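Local coordinates for probable cobalt-precorrin-6B C(15)-methyltransferase (decarboxylating) (Methanothermobacter thermautotrophicus, PDB 1L3I), which probably catalyses the S-adenosyl-L-methionine-dependent C-15 methylation of cobalt-precorrin-6B and its decarboxylation at C-12, giving cobalt-precorrin-7 in anaerobic cobalamin biosynthesis, at residues E50-V55 with H78-N83; V36-G41 with E93-I98; E138-A143 with V154-L159. All coordinates share one frame; numbering follows the deposited sequence.

In the fold
The three contacts sample different depths of an S-adenosyl-L-methionine-dependent methyltransferase fold. Contact 2 is core: strand 36-40, an interior strand of the sheet, packs on helix 91-95 and the turn after it with aliphatic groups alone. Contact 1 is only partly buried and relies on a carboxamide reading a helix-end carbonyl. The two touch, because L51 and V55 pack on A37, and contact 1 is nested in the chain loop that contact 2 closes. Contact 3, about 21 Å from contact 2 centre to centre, is also buried, at the antiparallel margin of the same sheet. There a salt bridge, absent from contact 2, joins helix 137-149 to strand 155-167, with other subunits around it.

Contact 1 (E50-V55 with H78-N83); sequences ELAGRV and HGLGDN
The carboxamide of N83 is met at its edge by A52 and V55, with neither of them over a face. Its ND2 donates to A52 O at 2.9 Å, with an N-H...O angle of 157°. The donor sits in the carbonyl plane on a lone pair, while the oxygen is tilted 15° from the plane of the amide. V55 O also stands 3.2 Å from N83 ND2. At the other end of the amide, OD1 lies 4.1 Å from A52 CB. The side chain reaches across because CG of N83 stands between its backbone N and carbonyl carbon (chi1 66°), turning the amide toward the end of helix 46-52.

Next to this polar point is a small apolar one: A52 CB faces L80 CD1 at 4.3 Å. L80 follows G79, the positive-phi residue of a Schellman motif ending helix 65-77, so the turn leaving one helix lies against the end of another. At that second end G53 departs from helical angles, and L51 O accepts from both R54 N and V55 N.

N83 ND2 also bonds to R56 O, and the backbone of N83 pairs with V58 as strand 84-88 begins beside strand 57-62. An aspartate here would probably leave A52 O and R56 O without their shared donor and set a carboxylate against carbonyl oxygens. One NH2 group thus serves two main-chain acceptors, tying the helix 46-52 terminus and the residue just before strand 57-62 to the loop before strand 84-88; the helix-end carbonyl's partial negative charge may strengthen its bond.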
loop_
_atom_site.group_PDB
_atom_site.type_symbol
_atom_site.label_atom_id
_atom_site.label_comp_id
_atom_site.label_asym_id
_atom_site.label_seq_id
_atom_site.Cartn_x
_atom_site.Cartn_y
_atom_site.Cartn_z
ATOM N N GLU A 50 0.123 21.448 -15.279
ATOM C CA GLU A 50 1.071 21.764 -14.208
ATOM C C GLU A 50 2.385 22.307 -14.756
ATOM O O GLU A 50 2.941 23.263 -14.214
ATOM C CB GLU A 50 1.338 20.535 -13.336
ATOM C CG GLU A 50 0.083 19.919 -12.723
ATOM C CD GLU A 50 -0.712 20.892 -11.853
ATOM O OE1 GLU A 50 -0.152 21.895 -11.374
ATOM O OE2 GLU A 50 -1.910 20.637 -11.630
ATOM N N LEU A 51 2.877 21.684 -15.825
ATOM C CA LEU A 51 4.116 22.129 -16.467
ATOM C C LEU A 51 3.906 23.487 -17.129
ATOM O O LEU A 51 4.793 24.351 -17.076
ATOM C CB LEU A 51 4.567 21.127 -17.523
ATOM C CG LEU A 51 5.179 19.821 -17.028
ATOM C CD1 LEU A 51 5.396 18.912 -18.223
ATOM C CD2 LEU A 51 6.488 20.113 -16.290
ATOM N N ALA A 52 2.730 23.679 -17.732
ATOM C CA ALA A 52 2.386 24.927 -18.409
ATOM C C ALA A 52 2.623 26.163 -17.535
ATOM O O ALA A 52 3.235 27.146 -17.974
ATOM C CB ALA A 52 0.931 24.886 -18.880
ATOM N N GLY A 53 2.170 26.100 -16.290
ATOM C CA GLY A 53 2.344 27.232 -15.399
ATOM C C GLY A 53 3.691 27.339 -14.710
ATOM O O GLY A 53 3.854 28.210 -13.867
ATOM N N ARG A 54 4.662 26.498 -15.070
ATOM C CA ARG A 54 5.964 26.549 -14.402
ATOM C C ARG A 54 7.186 26.648 -15.297
ATOM O O ARG A 54 8.261 27.065 -14.838
ATOM C CB ARG A 54 6.127 25.360 -13.450
ATOM C CG ARG A 54 5.082 25.342 -12.363
ATOM C CD ARG A 54 5.258 24.197 -11.440
ATOM N NE ARG A 54 4.062 24.029 -10.625
ATOM C CZ ARG A 54 3.907 23.101 -9.691
ATOM N NH1 ARG A 54 4.873 22.228 -9.447
ATOM N NH2 ARG A 54 2.797 23.089 -8.964
ATOM N N VAL A 55 7.049 26.255 -16.559
ATOM C CA VAL A 55 8.177 26.297 -17.477
ATOM C C VAL A 55 7.965 27.307 -18.606
ATOM O O VAL A 55 6.913 27.951 -18.699
ATOM C CB VAL A 55 8.533 24.878 -18.037
ATOM C CG1 VAL A 55 8.828 23.927 -16.907
ATOM C CG2 VAL A 55 7.421 24.335 -18.900
ATOM N N HIS A 78 -8.391 26.930 -17.561
ATOM C CA HIS A 78 -7.580 27.391 -16.440
ATOM C C HIS A 78 -6.740 28.624 -16.798
ATOM O O HIS A 78 -5.863 29.028 -16.028
ATOM C CB HIS A 78 -6.692 26.261 -15.895
ATOM C CG HIS A 78 -7.455 25.208 -15.169
ATOM N ND1 HIS A 78 -7.827 25.325 -13.853
ATOM C CD2 HIS A 78 -7.973 24.023 -15.603
ATOM C CE1 HIS A 78 -8.548 24.271 -13.497
ATOM N NE2 HIS A 78 -8.647 23.470 -14.543
ATOM N N GLY A 79 -7.016 29.202 -17.969
ATOM C CA GLY A 79 -6.314 30.394 -18.438
ATOM C C GLY A 79 -4.869 30.139 -18.810
ATOM O O GLY A 79 -4.014 31.019 -18.686
ATOM N N LEU A 80 -4.596 28.922 -19.263
ATOM C CA LEU A 80 -3.256 28.541 -19.649
ATOM C C LEU A 80 -3.244 28.138 -21.122
ATOM O O LEU A 80 -4.267 28.239 -21.815
ATOM C CB LEU A 80 -2.780 27.369 -18.784
ATOM C CG LEU A 80 -2.856 27.499 -17.261
ATOM C CD1 LEU A 80 -2.496 26.171 -16.636
ATOM C CD2 LEU A 80 -1.951 28.605 -16.750
ATOM N N GLY A 81 -2.079 27.730 -21.614
ATOM C CA GLY A 81 -1.984 27.284 -22.988
ATOM C C GLY A 81 -1.201 28.110 -23.974
ATOM O O GLY A 81 -0.780 27.574 -25.003
ATOM N N ASP A 82 -0.948 29.383 -23.682
ATOM C CA ASP A 82 -0.221 30.174 -24.670
ATOM C C ASP A 82 1.265 29.794 -24.850
ATOM O O ASP A 82 1.897 30.198 -25.829
ATOM C CB ASP A 82 -0.461 31.683 -24.473
ATOM C CG ASP A 82 -0.113 32.172 -23.082
ATOM O OD1 ASP A 82 0.229 31.359 -22.198
ATOM O OD2 ASP A 82 -0.191 33.407 -22.870
ATOM N N ASN A 83 1.783 28.949 -23.954
ATOM C CA ASN A 83 3.178 28.477 -24.032
ATOM C C ASN A 83 3.221 26.963 -24.263
ATOM O O ASN A 83 4.262 26.320 -24.081
ATOM C CB ASN A 83 3.964 28.823 -22.755
ATOM C CG ASN A 83 3.448 28.090 -21.521
ATOM O OD1 ASN A 83 2.257 27.794 -21.402
ATOM N ND2 ASN A 83 4.350 27.815 -20.580
#

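Contact 2 (V36-G41 with E93-I98); sequences VAVDVG and EALCKI. With SAH (S-adenosyl-L-homocysteine), chain G.
V38 CG2 rests on two neighbouring methyl groups of the facing segment, L95 CD2 at 3.9 Å and I98 CD1 at 3.8 Å. The same L95 methyl continues to V40 CG2, 4.1 Å away, and bridges two residues on one side of strand 36-40. Each of these pairs of side chains crosses at about a right angle. V38 offers CG2 because that methyl is anti to its backbone N, whereas I98 extends at chi2 (172°), which lays its CD1 against CB and CG2 of V38.

Farther out, L95 also rests on I116 and I119 of helix 113-122, and V38 touches I61, I101 and A104 of the flanking strands. The end of helix 91-95 and the turn after it are held by K123, whose NZ donates to the carbonyl oxygens of L95 and I98. On the outer side K97 NZ forms a salt bridge with E93 OE2 at 3.3 Å.

Just past V40 the strand enters the cofactor loop, where G41 O lies 3.3 Å from CG of S-adenosyl-L-homocysteine. With no hydrogen bond or charge pair between the segments, the contact rests on apolar burial and fit, consistent with a firm base for the strand end that leads into the binding loop.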
loop_
_atom_site.group_PDB
_atom_site.type_symbol
_atom_site.label_atom_id
_atom_site.label_comp_id
_atom_site.label_asym_id
_atom_site.label_seq_id
_atom_site.Cartn_x
_atom_site.Cartn_y
_atom_site.Cartn_z
ATOM N N VAL A 36 12.362 23.850 -20.959
ATOM C CA VAL A 36 11.583 23.440 -22.117
ATOM C C VAL A 36 11.194 22.005 -21.774
ATOM O O VAL A 36 12.065 21.173 -21.526
ATOM C CB VAL A 36 12.426 23.452 -23.417
ATOM C CG1 VAL A 36 11.602 22.921 -24.588
ATOM C CG2 VAL A 36 12.923 24.851 -23.707
ATOM N N ALA A 37 9.903 21.717 -21.716
ATOM C CA ALA A 37 9.468 20.388 -21.355
ATOM C C ALA A 37 8.637 19.734 -22.426
ATOM O O ALA A 37 8.052 20.409 -23.265
ATOM C CB ALA A 37 8.677 20.457 -20.057
ATOM N N VAL A 38 8.603 18.405 -22.404
ATOM C CA VAL A 38 7.779 17.643 -23.340
ATOM C C VAL A 38 6.971 16.638 -22.527
ATOM O O VAL A 38 7.498 16.000 -21.617
ATOM C CB VAL A 38 8.604 16.913 -24.447
ATOM C CG1 VAL A 38 9.529 15.885 -23.849
ATOM C CG2 VAL A 38 7.671 16.245 -25.436
ATOM N N ASP A 39 5.671 16.583 -22.795
ATOM C CA ASP A 39 4.782 15.649 -22.125
ATOM C C ASP A 39 4.328 14.653 -23.178
ATOM O O ASP A 39 3.472 14.956 -24.010
ATOM C CB ASP A 39 3.587 16.388 -21.509
ATOM C CG ASP A 39 2.643 15.464 -20.740
ATOM O OD1 ASP A 39 3.046 14.350 -20.363
ATOM O OD2 ASP A 39 1.488 15.844 -20.515
ATOM N N VAL A 40 4.963 13.481 -23.191
ATOM C CA VAL A 40 4.638 12.432 -24.144
ATOM C C VAL A 40 3.388 11.693 -23.675
ATOM O O VAL A 40 3.415 11.001 -22.642
ATOM C CB VAL A 40 5.819 11.448 -24.304
ATOM C CG1 VAL A 40 5.488 10.360 -25.298
ATOM C CG2 VAL A 40 7.071 12.194 -24.733
ATOM N N GLY A 41 2.296 11.838 -24.429
ATOM C CA GLY A 41 1.050 11.197 -24.063
ATOM C C GLY A 41 0.369 12.077 -23.047
ATOM O O GLY A 41 0.194 11.694 -21.902
ATOM N N GLU A 93 7.735 10.338 -34.041
ATOM C CA GLU A 93 7.662 11.279 -35.159
ATOM C C GLU A 93 7.650 12.703 -34.629
ATOM O O GLU A 93 8.420 13.552 -35.096
ATOM C CB GLU A 93 6.396 11.023 -36.009
ATOM C CG GLU A 93 5.813 12.240 -36.799
ATOM C CD GLU A 93 4.754 13.050 -36.011
ATOM O OE1 GLU A 93 3.803 12.430 -35.463
ATOM O OE2 GLU A 93 4.864 14.308 -35.939
ATOM N N ALA A 94 6.776 12.945 -33.649
ATOM C CA ALA A 94 6.586 14.258 -33.030
ATOM C C ALA A 94 7.811 14.739 -32.272
ATOM O O ALA A 94 8.176 15.917 -32.359
ATOM C CB ALA A 94 5.390 14.224 -32.110
ATOM N N LEU A 95 8.439 13.828 -31.530
ATOM C CA LEU A 95 9.627 14.148 -30.730
ATOM C C LEU A 95 10.784 14.665 -31.576
ATOM O O LEU A 95 11.555 15.503 -31.119
ATOM C CB LEU A 95 10.092 12.929 -29.922
ATOM C CG LEU A 95 9.373 12.609 -28.614
ATOM C CD1 LEU A 95 9.777 11.217 -28.186
ATOM C CD2 LEU A 95 9.706 13.646 -27.539
ATOM N N CYS A 96 10.888 14.177 -32.808
ATOM C CA CYS A 96 11.951 14.598 -33.714
ATOM C C CYS A 96 11.815 16.043 -34.218
ATOM O O CYS A 96 12.802 16.633 -34.666
ATOM C CB CYS A 96 12.035 13.663 -34.919
ATOM S SG CYS A 96 12.706 12.039 -34.602
ATOM N N LYS A 97 10.607 16.606 -34.139
ATOM C CA LYS A 97 10.353 17.969 -34.606
ATOM C C LYS A 97 10.569 19.070 -33.566
ATOM O O LYS A 97 10.632 20.256 -33.911
ATOM C CB LYS A 97 8.931 18.090 -35.133
ATOM C CG LYS A 97 8.544 17.076 -36.177
ATOM C CD LYS A 97 7.121 17.348 -36.636
ATOM C CE LYS A 97 6.611 16.269 -37.586
ATOM N NZ LYS A 97 5.314 16.687 -38.191
ATOM N N ILE A 98 10.685 18.691 -32.302
ATOM C CA ILE A 98 10.845 19.678 -31.245
ATOM C C ILE A 98 12.316 19.956 -30.905
ATOM O O ILE A 98 13.207 19.221 -31.309
ATOM C CB ILE A 98 10.058 19.251 -29.964
ATOM C CG1 ILE A 98 10.731 18.080 -29.260
ATOM C CG2 ILE A 98 8.654 18.837 -30.337
ATOM C CD1 ILE A 98 10.124 17.754 -27.902
HETATM N N SAH G . -0.895 11.974 -17.741
HETATM C CA SAH G . -2.147 12.336 -18.414
HETATM C CB SAH G . -2.899 11.082 -18.933
HETATM C CG SAH G . -2.076 10.265 -19.968
HETATM S SD SAH G . -2.872 8.809 -20.659
HETATM C C SAH G . -3.017 13.118 -17.441
HETATM O O SAH G . -2.552 13.328 -16.306
HETATM O OXT SAH G . -4.132 13.526 -17.825
HETATM C "C5'" SAH G . -1.639 8.217 -21.792
HETATM C "C4'" SAH G . -1.704 8.878 -23.123
HETATM O "O4'" SAH G . -0.662 8.248 -23.891
HETATM C "C3'" SAH G . -3.065 8.678 -23.957
HETATM O "O3'" SAH G . -3.878 9.860 -24.250
HETATM C "C2'" SAH G . -2.505 7.947 -25.198
HETATM O "O2'" SAH G . -3.216 8.086 -26.438
HETATM C "C1'" SAH G . -1.076 8.440 -25.213
HETATM N N9 SAH G . -0.063 7.700 -25.955
HETATM C C8 SAH G . 0.317 6.347 -25.777
HETATM N N7 SAH G . 1.267 6.014 -26.597
HETATM C C5 SAH G . 1.532 7.171 -27.364
HETATM C C6 SAH G . 2.435 7.459 -28.403
HETATM N N6 SAH G . 3.289 6.544 -28.874
HETATM N N1 SAH G . 2.453 8.709 -28.947
HETATM C C2 SAH G . 1.601 9.607 -28.468
HETATM N N3 SAH G . 0.712 9.459 -27.502
HETATM C C4 SAH G . 0.719 8.217 -26.979
#

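Contact 3 (E138-A143 with V154-L159); sequences ETKFEA and VNITEL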
loop_
_atom_site.group_PDB
_atom_site.type_symbol
_atom_site.label_atom_id
_atom_site.label_comp_id
_atom_site.label_asym_id
_atom_site.label_seq_id
_atom_site.Cartn_x
_atom_site.Cartn_y
_atom_site.Cartn_z
ATOM N N GLU A 138 4.999 -4.361 -16.998
ATOM C CA GLU A 138 5.997 -4.467 -18.043
ATOM C C GLU A 138 6.719 -3.151 -18.246
ATOM O O GLU A 138 7.944 -3.118 -18.381
ATOM C CB GLU A 138 5.358 -4.917 -19.346
ATOM C CG GLU A 138 4.701 -6.300 -19.284
ATOM C CD GLU A 138 3.327 -6.302 -18.612
ATOM O OE1 GLU A 138 2.768 -5.228 -18.323
ATOM O OE2 GLU A 138 2.790 -7.398 -18.386
ATOM N N THR A 139 5.961 -2.064 -18.215
ATOM C CA THR A 139 6.524 -0.740 -18.385
ATOM C C THR A 139 7.524 -0.405 -17.268
ATOM O O THR A 139 8.524 0.238 -17.526
ATOM C CB THR A 139 5.410 0.315 -18.405
ATOM O OG1 THR A 139 4.400 -0.099 -19.336
ATOM C CG2 THR A 139 5.943 1.668 -18.801
ATOM N N LYS A 140 7.252 -0.854 -16.043
ATOM C CA LYS A 140 8.152 -0.567 -14.918
ATOM C C LYS A 140 9.506 -1.215 -15.173
ATOM O O LYS A 140 10.551 -0.594 -14.987
ATOM C CB LYS A 140 7.560 -1.078 -13.590
ATOM C CG LYS A 140 6.337 -0.320 -13.126
ATOM C CD LYS A 140 5.642 -1.017 -11.966
ATOM C CE LYS A 140 4.204 -0.505 -11.830
ATOM N NZ LYS A 140 3.403 -1.300 -10.867
ATOM N N PHE A 141 9.476 -2.466 -15.616
ATOM C CA PHE A 141 10.687 -3.207 -15.910
ATOM C C PHE A 141 11.387 -2.581 -17.114
ATOM O O PHE A 141 12.576 -2.267 -17.063
ATOM C CB PHE A 141 10.340 -4.656 -16.229
ATOM C CG PHE A 141 11.531 -5.495 -16.592
ATOM C CD1 PHE A 141 12.339 -6.047 -15.595
ATOM C CD2 PHE A 141 11.851 -5.735 -17.935
ATOM C CE1 PHE A 141 13.444 -6.823 -15.925
ATOM C CE2 PHE A 141 12.958 -6.513 -18.279
ATOM C CZ PHE A 141 13.757 -7.060 -17.276
ATOM N N GLU A 142 10.634 -2.389 -18.193
ATOM C CA GLU A 142 11.141 -1.813 -19.437
ATOM C C GLU A 142 11.814 -0.451 -19.261
ATOM O O GLU A 142 12.926 -0.262 -19.740
ATOM C CB GLU A 142 10.012 -1.732 -20.481
ATOM C CG GLU A 142 10.508 -1.571 -21.905
ATOM C CD GLU A 142 11.457 -2.708 -22.314
ATOM O OE1 GLU A 142 11.282 -3.859 -21.829
ATOM O OE2 GLU A 142 12.383 -2.441 -23.121
ATOM N N ALA A 143 11.161 0.464 -18.540
ATOM C CA ALA A 143 11.689 1.805 -18.296
ATOM C C ALA A 143 13.058 1.721 -17.620
ATOM O O ALA A 143 13.997 2.412 -18.002
ATOM C CB ALA A 143 10.693 2.620 -17.425
ATOM N N VAL A 154 19.135 5.281 -12.810
ATOM C CA VAL A 154 17.688 5.083 -12.694
ATOM C C VAL A 154 17.135 4.835 -11.299
ATOM O O VAL A 154 17.750 4.135 -10.493
ATOM C CB VAL A 154 17.244 3.905 -13.542
ATOM C CG1 VAL A 154 15.744 3.851 -13.604
ATOM C CG2 VAL A 154 17.838 4.006 -14.920
ATOM N N ASN A 155 15.945 5.371 -11.039
ATOM C CA ASN A 155 15.271 5.190 -9.756
ATOM C C ASN A 155 13.803 4.860 -9.974
ATOM O O ASN A 155 13.249 5.214 -11.013
ATOM C CB ASN A 155 15.359 6.455 -8.914
ATOM C CG ASN A 155 16.754 6.724 -8.436
ATOM O OD1 ASN A 155 17.187 6.178 -7.415
ATOM N ND2 ASN A 155 17.494 7.543 -9.189
ATOM N N ILE A 156 13.180 4.164 -9.015
ATOM C CA ILE A 156 11.756 3.823 -9.122
ATOM C C ILE A 156 11.047 4.045 -7.795
ATOM O O ILE A 156 11.559 3.649 -6.749
ATOM C CB ILE A 156 11.507 2.337 -9.611
ATOM C CG1 ILE A 156 9.997 2.064 -9.727
ATOM C CG2 ILE A 156 12.156 1.340 -8.658
ATOM C CD1 ILE A 156 9.622 0.787 -10.399
ATOM N N THR A 157 9.911 4.724 -7.825
ATOM C CA THR A 157 9.104 4.947 -6.634
ATOM C C THR A 157 7.686 4.505 -6.932
ATOM O O THR A 157 7.116 4.896 -7.948
ATOM C CB THR A 157 9.074 6.405 -6.237
ATOM O OG1 THR A 157 10.391 6.809 -5.890
ATOM C CG2 THR A 157 8.158 6.635 -5.061
ATOM N N GLU A 158 7.125 3.661 -6.072
ATOM C CA GLU A 158 5.765 3.184 -6.257
ATOM C C GLU A 158 4.856 3.783 -5.196
ATOM O O GLU A 158 5.097 3.613 -3.999
ATOM C CB GLU A 158 5.713 1.676 -6.160
ATOM C CG GLU A 158 4.348 1.145 -6.511
ATOM C CD GLU A 158 4.374 0.149 -7.639
ATOM O OE1 GLU A 158 5.448 -0.076 -8.248
ATOM O OE2 GLU A 158 3.302 -0.424 -7.905
ATOM N N LEU A 159 3.813 4.469 -5.644
ATOM C CA LEU A 159 2.872 5.072 -4.715
ATOM C C LEU A 159 1.549 4.347 -4.616
ATOM O O LEU A 159 0.909 4.067 -5.633
ATOM C CB LEU A 159 2.555 6.517 -5.102
ATOM C CG LEU A 159 3.594 7.626 -5.061
ATOM C CD1 LEU A 159 2.857 8.965 -5.136
ATOM C CD2 LEU A 159 4.397 7.550 -3.773
#
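K140, I156 and E158 join helix 137-149 to strand 155-167, the outermost strand within the chain at the antiparallel margin of the methyltransferase sheet, with a short helix-to-strand connection between them. K140 carries the helix side. Its CG is anti to the carbonyl carbon (chi1 -69°), and the chain beyond runs out extended, bringing NZ to E158.

The ammonium makes a salt bridge with E158 OE2 at 3.1 Å, reaching that oxygen on its syn side and 25° out of the carboxylate plane. OE1 is farther from NZ, at 3.5 Å, and sits 3.8 Å from CE, so the carboxylate lies across the end of the lysine chain; the two side chains cross at about a right angle. E158 is able to turn its carboxylate back toward the helix through a bend at chi2 (123°). Nearer the backbone, K140 CB meets I156 CD1 at 4.2 Å. The lysine therefore has an aliphatic base on I156 and a charged end on E158, which probably offsets the cost of burying its charge.

Strand 170-183 flanks the strand within the chain, while T157, E158 and L159 pair antiparallel with a strand of a second subunit, so the sheet runs on across that interface. On the helix side, F141 stacks on F141 of a third subunit, and L137 of that subunit packs on K140 and I156. M144, one turn beyond K140 on the same helix, also touches I156.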